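AGR_C_1268p (Agrobacterium tumefaciens str. C58, PDB 2GHS) probably acts as a metal-dependent gluconolactonase of the SMP-30/regucalcin family, hydrolysing sugar lactones at a divalent-cation site in a beta-propeller. Local coordinates at residues P89-A94 with A106-F112; P132-D138 with I149-R154. One frame throughout, in Å; residues are numbered along the deposited sequence.

Interaction 1: P89-A94 with A106-F112; sequences PFMGSA and ASDDGLF. With K (potassium ion), chain B.
With chi1 at 48°, CG of F90 stands between the backbone N and the carbonyl carbon, and the ring lies against S107 and F112; D108, with the same kind of chi1, swings its carboxylate back to the backbone of M91. The contact closes the open end of the hairpin of strands 92-99 and 102-107 in a propeller blade, where a type I turn, S107 to G110, leads on to strand 110-115; the turn also presents D108 O to a potassium ion. A classic beta bulge sets S93 and A94 both opposite A106, whose O takes the N-H of S93 in a nearly straight bond of 2.9 Å. Nearer the turn, M91 N donates to D108 OD1 at 2.8 Å, from 43° above the carboxylate plane, while M91 O receives D108 N. S107 CB sits over one face of the F90 ring, 3.8 Å from its centroid, and P89 CD covers the opposite face. The F90 and F112 rings meet obliquely, planes 38° apart, with F90 CE2 above the centre of the F112 ring. S107 OG forms an ST turn with D109 N and also donates, at 2.8 Å, to G110 O, an acceptor that S107 N reaches from the opposite face of its carbonyl plane.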
loop_
_atom_site.group_PDB
_atom_site.type_symbol
_atom_site.label_atom_id
_atom_site.label_comp_id
_atom_site.label_asym_id
_atom_site.label_seq_id
_atom_site.Cartn_x
_atom_site.Cartn_y
_atom_site.Cartn_z
ATOM N N PRO A 89 -10.291 -0.281 -16.714
ATOM C CA PRO A 89 -11.082 0.857 -17.136
ATOM C C PRO A 89 -11.161 1.943 -16.026
ATOM O O PRO A 89 -12.015 2.807 -16.124
ATOM C CB PRO A 89 -12.483 0.251 -17.301
ATOM C CG PRO A 89 -12.525 -0.839 -16.269
ATOM C CD PRO A 89 -11.098 -1.324 -16.075
ATOM N N PHE A 90 -10.333 1.847 -14.978
ATOM C CA PHE A 90 -10.338 2.761 -13.875
ATOM C C PHE A 90 -8.943 2.770 -13.254
ATOM O O PHE A 90 -8.071 1.954 -13.646
ATOM C CB PHE A 90 -11.448 2.426 -12.856
ATOM C CG PHE A 90 -11.524 0.976 -12.449
ATOM C CD1 PHE A 90 -10.428 0.310 -11.971
ATOM C CD2 PHE A 90 -12.716 0.275 -12.591
ATOM C CE1 PHE A 90 -10.498 -1.049 -11.581
ATOM C CE2 PHE A 90 -12.789 -1.044 -12.219
ATOM C CZ PHE A 90 -11.682 -1.725 -11.734
HETATM N N MSE A 91 -8.737 3.682 -12.302
HETATM C CA MSE A 91 -7.463 3.755 -11.607
HETATM C C MSE A 91 -7.545 2.888 -10.377
HETATM O O MSE A 91 -8.032 3.312 -9.328
HETATM C CB MSE A 91 -7.086 5.220 -11.250
HETATM C CG MSE A 91 -6.847 6.061 -12.454
HETATM SE SE MSE A 91 -6.201 7.821 -11.849
HETATM C CE MSE A 91 -5.957 8.650 -13.468
ATOM N N GLY A 92 -7.106 1.652 -10.500
ATOM C CA GLY A 92 -7.065 0.781 -9.321
ATOM C C GLY A 92 -5.924 1.198 -8.424
ATOM O O GLY A 92 -4.859 1.547 -8.921
ATOM N N SER A 93 -6.124 1.094 -7.100
ATOM C CA SER A 93 -5.047 1.342 -6.140
ATOM C C SER A 93 -4.847 0.323 -5.033
ATOM O O SER A 93 -3.819 0.414 -4.342
ATOM C CB SER A 93 -5.222 2.694 -5.503
ATOM O OG SER A 93 -6.407 2.685 -4.705
ATOM N N ALA A 94 -5.790 -0.612 -4.848
ATOM C CA ALA A 94 -5.626 -1.672 -3.821
ATOM C C ALA A 94 -6.272 -2.934 -4.272
ATOM O O ALA A 94 -7.274 -2.905 -4.970
ATOM C CB ALA A 94 -6.192 -1.283 -2.488
ATOM N N ALA A 106 -10.017 -1.890 -5.298
ATOM C CA ALA A 106 -10.476 -0.542 -4.962
ATOM C C ALA A 106 -9.976 0.377 -6.059
ATOM O O ALA A 106 -8.826 0.331 -6.447
ATOM C CB ALA A 106 -9.926 -0.089 -3.629
ATOM N N SER A 107 -10.851 1.247 -6.530
ATOM C CA SER A 107 -10.497 2.181 -7.558
ATOM C C SER A 107 -11.143 3.536 -7.331
ATOM O O SER A 107 -11.963 3.710 -6.406
ATOM C CB SER A 107 -10.985 1.647 -8.895
ATOM O OG SER A 107 -12.388 1.846 -9.101
ATOM N N ASP A 108 -10.780 4.489 -8.197
ATOM C CA ASP A 108 -11.380 5.810 -8.242
ATOM C C ASP A 108 -12.847 5.817 -8.568
ATOM O O ASP A 108 -13.531 6.818 -8.338
ATOM C CB ASP A 108 -10.600 6.744 -9.185
ATOM C CG ASP A 108 -10.528 6.255 -10.648
ATOM O OD1 ASP A 108 -10.714 5.052 -10.898
ATOM O OD2 ASP A 108 -10.194 7.101 -11.542
ATOM N N ASP A 109 -13.341 4.722 -9.106
ATOM C CA ASP A 109 -14.725 4.656 -9.492
ATOM C C ASP A 109 -15.602 3.703 -8.650
ATOM O O ASP A 109 -16.811 3.554 -8.930
ATOM C CB ASP A 109 -14.782 4.274 -10.992
ATOM C CG ASP A 109 -14.167 5.372 -11.919
ATOM O OD1 ASP A 109 -13.993 6.550 -11.485
ATOM O OD2 ASP A 109 -13.864 5.036 -13.080
ATOM N N GLY A 110 -15.038 3.118 -7.590
ATOM C CA GLY A 110 -15.734 2.195 -6.755
ATOM C C GLY A 110 -14.928 0.941 -6.496
ATOM O O GLY A 110 -13.758 0.830 -6.909
ATOM N N LEU A 111 -15.547 0.012 -5.780
ATOM C CA LEU A 111 -14.988 -1.277 -5.449
ATOM C C LEU A 111 -15.576 -2.343 -6.378
ATOM O O LEU A 111 -16.797 -2.427 -6.537
ATOM C CB LEU A 111 -15.377 -1.618 -4.035
ATOM C CG LEU A 111 -14.782 -0.699 -2.992
ATOM C CD1 LEU A 111 -15.719 -0.547 -1.817
ATOM C CD2 LEU A 111 -13.460 -1.253 -2.545
ATOM N N PHE A 112 -14.705 -3.107 -7.030
ATOM C CA PHE A 112 -15.084 -4.065 -8.079
ATOM C C PHE A 112 -14.543 -5.451 -7.746
ATOM O O PHE A 112 -13.426 -5.585 -7.184
ATOM C CB PHE A 112 -14.485 -3.642 -9.413
ATOM C CG PHE A 112 -15.176 -2.464 -10.031
ATOM C CD1 PHE A 112 -14.942 -1.190 -9.540
ATOM C CD2 PHE A 112 -16.114 -2.630 -11.048
ATOM C CE1 PHE A 112 -15.583 -0.098 -10.090
ATOM C CE2 PHE A 112 -16.768 -1.522 -11.592
ATOM C CZ PHE A 112 -16.516 -0.255 -11.093
HETATM K K K B . -13.980 9.164 -7.310
HETATM O O HOH W 1 -13.791 4.886 -15.710
HETATM O O HOH W 2 -12.429 8.542 -5.044
#

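Interaction 2: P132-D138 with I149-R154; sequences PGNRSND and IGTMGR. With K (potassium ion), chain B; EDO (1,2-ethanediol), chain D.
The guanidinium of R135 carries the selenium of M152, a selenomethionine, over one face, NH2 standing 3.7 Å from SE, while water 3 and O1 of a 1,2-ethanediol lie at its edge in plane. R154 turns its own guanidinium 58° to that one: CB of R135 and O of N134 lie over one face, and P132 O accepts from NE at 2.8 Å, close to the plane. Water 3 joins R135 NE to R154 O. R135 NH1 donates to both S136 O and N137 OD1, which fixes the group's rotation and orients the amide. R135, N137 and M152 belong to the antiparallel hairpin of strands 134-141 and 147-153, the first two strands of a propeller blade, with R154 just beyond it; R135 and M152 form a hydrogen-bonded pair, with R135 N to M152 O at 2.8 Å. M152 bends at chi3 (-74°), bringing SE also to 3.7 Å from N137 CG. R135 and N137 are predicted to bind substrate, and the diol, probably from the crystallisation liquor, bridges their polar ends: R135 NH2 donates to its O1 at 2.9 Å, O1 donates to N137 OD1, and N137 ND2 donates to O2 at 3.1 Å. N134 O binds the potassium ion at 2.8 Å.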
loop_
_atom_site.group_PDB
_atom_site.type_symbol
_atom_site.label_atom_id
_atom_site.label_comp_id
_atom_site.label_asym_id
_atom_site.label_seq_id
_atom_site.Cartn_x
_atom_site.Cartn_y
_atom_site.Cartn_z
ATOM N N PRO A 132 -16.064 12.776 -9.028
ATOM C CA PRO A 132 -15.041 12.591 -10.037
ATOM C C PRO A 132 -13.700 13.233 -9.748
ATOM O O PRO A 132 -12.684 12.769 -10.306
ATOM C CB PRO A 132 -15.653 13.229 -11.298
ATOM C CG PRO A 132 -16.741 14.030 -10.843
ATOM C CD PRO A 132 -17.261 13.411 -9.589
ATOM N N GLY A 133 -13.676 14.248 -8.885
ATOM C CA GLY A 133 -12.437 14.909 -8.552
ATOM C C GLY A 133 -11.526 14.158 -7.600
ATOM O O GLY A 133 -10.404 14.620 -7.334
ATOM N N ASN A 134 -11.990 13.024 -7.047
ATOM C CA ASN A 134 -11.226 12.228 -6.135
ATOM C C ASN A 134 -10.820 10.887 -6.743
ATOM O O ASN A 134 -11.509 10.376 -7.652
ATOM C CB ASN A 134 -12.034 11.936 -4.834
ATOM C CG ASN A 134 -11.947 13.063 -3.786
ATOM O OD1 ASN A 134 -11.724 14.243 -4.108
ATOM N ND2 ASN A 134 -12.101 12.682 -2.517
ATOM N N ARG A 135 -9.771 10.277 -6.204
ATOM C CA ARG A 135 -9.369 8.907 -6.556
ATOM C C ARG A 135 -9.082 8.128 -5.274
ATOM O O ARG A 135 -8.968 8.714 -4.181
ATOM C CB ARG A 135 -8.152 8.912 -7.491
ATOM C CG ARG A 135 -6.837 9.483 -6.913
ATOM C CD ARG A 135 -5.746 9.061 -7.833
ATOM N NE ARG A 135 -4.431 9.521 -7.439
ATOM C CZ ARG A 135 -3.603 8.930 -6.581
ATOM N NH1 ARG A 135 -3.934 7.830 -5.911
ATOM N NH2 ARG A 135 -2.397 9.482 -6.367
ATOM N N SER A 136 -9.019 6.814 -5.401
ATOM C CA SER A 136 -8.564 5.981 -4.284
ATOM C C SER A 136 -7.060 5.994 -4.169
ATOM O O SER A 136 -6.348 6.216 -5.139
ATOM C CB SER A 136 -9.087 4.527 -4.346
ATOM O OG SER A 136 -8.664 3.880 -5.539
ATOM N N ASN A 137 -6.561 5.685 -2.982
ATOM C CA ASN A 137 -5.123 5.615 -2.764
ATOM C C ASN A 137 -4.816 4.334 -1.958
ATOM O O ASN A 137 -5.291 3.243 -2.275
ATOM C CB ASN A 137 -4.606 6.942 -2.126
ATOM C CG ASN A 137 -3.086 7.106 -2.293
ATOM O OD1 ASN A 137 -2.595 6.942 -3.401
ATOM N ND2 ASN A 137 -2.346 7.442 -1.194
ATOM N N ASP A 138 -4.047 4.483 -0.907
ATOM C CA ASP A 138 -3.550 3.383 -0.076
ATOM C C ASP A 138 -4.705 2.584 0.548
ATOM O O ASP A 138 -5.697 3.148 0.992
ATOM C CB ASP A 138 -2.766 4.032 1.047
ATOM C CG ASP A 138 -2.101 3.024 1.955
ATOM O OD1 ASP A 138 -1.456 2.057 1.449
ATOM O OD2 ASP A 138 -2.204 3.218 3.191
ATOM N N ILE A 149 -9.618 1.563 3.251
ATOM C CA ILE A 149 -9.220 2.164 2.015
ATOM C C ILE A 149 -9.301 3.691 2.096
ATOM O O ILE A 149 -10.302 4.241 2.559
ATOM C CB ILE A 149 -10.085 1.599 0.847
ATOM C CG1 ILE A 149 -9.686 2.222 -0.498
ATOM C CG2 ILE A 149 -11.556 1.822 1.080
ATOM C CD1 ILE A 149 -8.320 1.814 -0.972
ATOM N N GLY A 150 -8.229 4.334 1.645
ATOM C CA GLY A 150 -8.118 5.769 1.547
ATOM C C GLY A 150 -8.524 6.340 0.212
ATOM O O GLY A 150 -8.348 5.712 -0.855
ATOM N N THR A 151 -9.050 7.559 0.254
ATOM C CA THR A 151 -9.324 8.311 -0.969
ATOM C C THR A 151 -8.680 9.699 -0.849
ATOM O O THR A 151 -8.285 10.121 0.264
ATOM C CB THR A 151 -10.799 8.506 -1.207
ATOM O OG1 THR A 151 -11.329 9.296 -0.138
ATOM C CG2 THR A 151 -11.517 7.171 -1.349
HETATM N N MSE A 152 -8.606 10.440 -1.944
HETATM C CA MSE A 152 -7.920 11.747 -1.951
HETATM C C MSE A 152 -8.389 12.556 -3.132
HETATM O O MSE A 152 -8.851 12.005 -4.135
HETATM C CB MSE A 152 -6.384 11.553 -2.026
HETATM C CG MSE A 152 -5.941 10.820 -3.253
HETATM SE SE MSE A 152 -4.005 10.591 -3.170
HETATM C CE MSE A 152 -3.451 12.383 -3.576
ATOM N N GLY A 153 -8.289 13.878 -3.042
ATOM C CA GLY A 153 -8.470 14.685 -4.258
ATOM C C GLY A 153 -7.373 14.301 -5.227
ATOM O O GLY A 153 -6.245 13.997 -4.816
ATOM N N ARG A 154 -7.670 14.317 -6.532
ATOM C CA ARG A 154 -6.666 13.922 -7.514
ATOM C C ARG A 154 -5.431 14.853 -7.494
ATOM O O ARG A 154 -4.361 14.409 -7.884
ATOM C CB ARG A 154 -7.278 13.885 -8.915
ATOM C CG ARG A 154 -8.278 12.759 -9.094
ATOM C CD ARG A 154 -9.004 12.841 -10.408
ATOM N NE ARG A 154 -10.066 11.831 -10.517
ATOM C CZ ARG A 154 -9.836 10.557 -10.835
ATOM N NH1 ARG A 154 -8.631 10.120 -11.115
ATOM N NH2 ARG A 154 -10.826 9.719 -10.916
HETATM K K K B . -13.980 9.164 -7.310
HETATM C C1 EDO D . 0.129 9.285 -3.571
HETATM O O1 EDO D . -0.446 8.384 -4.523
HETATM C C2 EDO D . 1.183 8.490 -2.787
HETATM O O2 EDO D . 0.580 7.389 -2.067
HETATM O O HOH W 3 -3.985 11.955 -9.020
HETATM O O HOH W 2 -12.429 8.542 -5.044
#

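Interactions 1 and 2 follow one another along the chain as the hairpins of successive propeller blades, their centres about 10 Å apart. S93 OG of interaction 1 lies 2.7 Å from both S136 OG and N137 O of interaction 2, probable hydrogen bonds that tie the strands together at N137, which is predicted to bind substrate. A salt bridge from R154 NH2 to D108 OD2 makes a second tie, and M91 SE packs 3.4 Å from R154 NH1. The potassium ion is shared: D108 O at 2.6 Å and N134 O bind it along with the backbone O of E128 and of L131 and water 2. The diol in interaction 2 also bonds to E52 and N182, predicted ligands of the divalent cation, so 132-138 borders the probable active site.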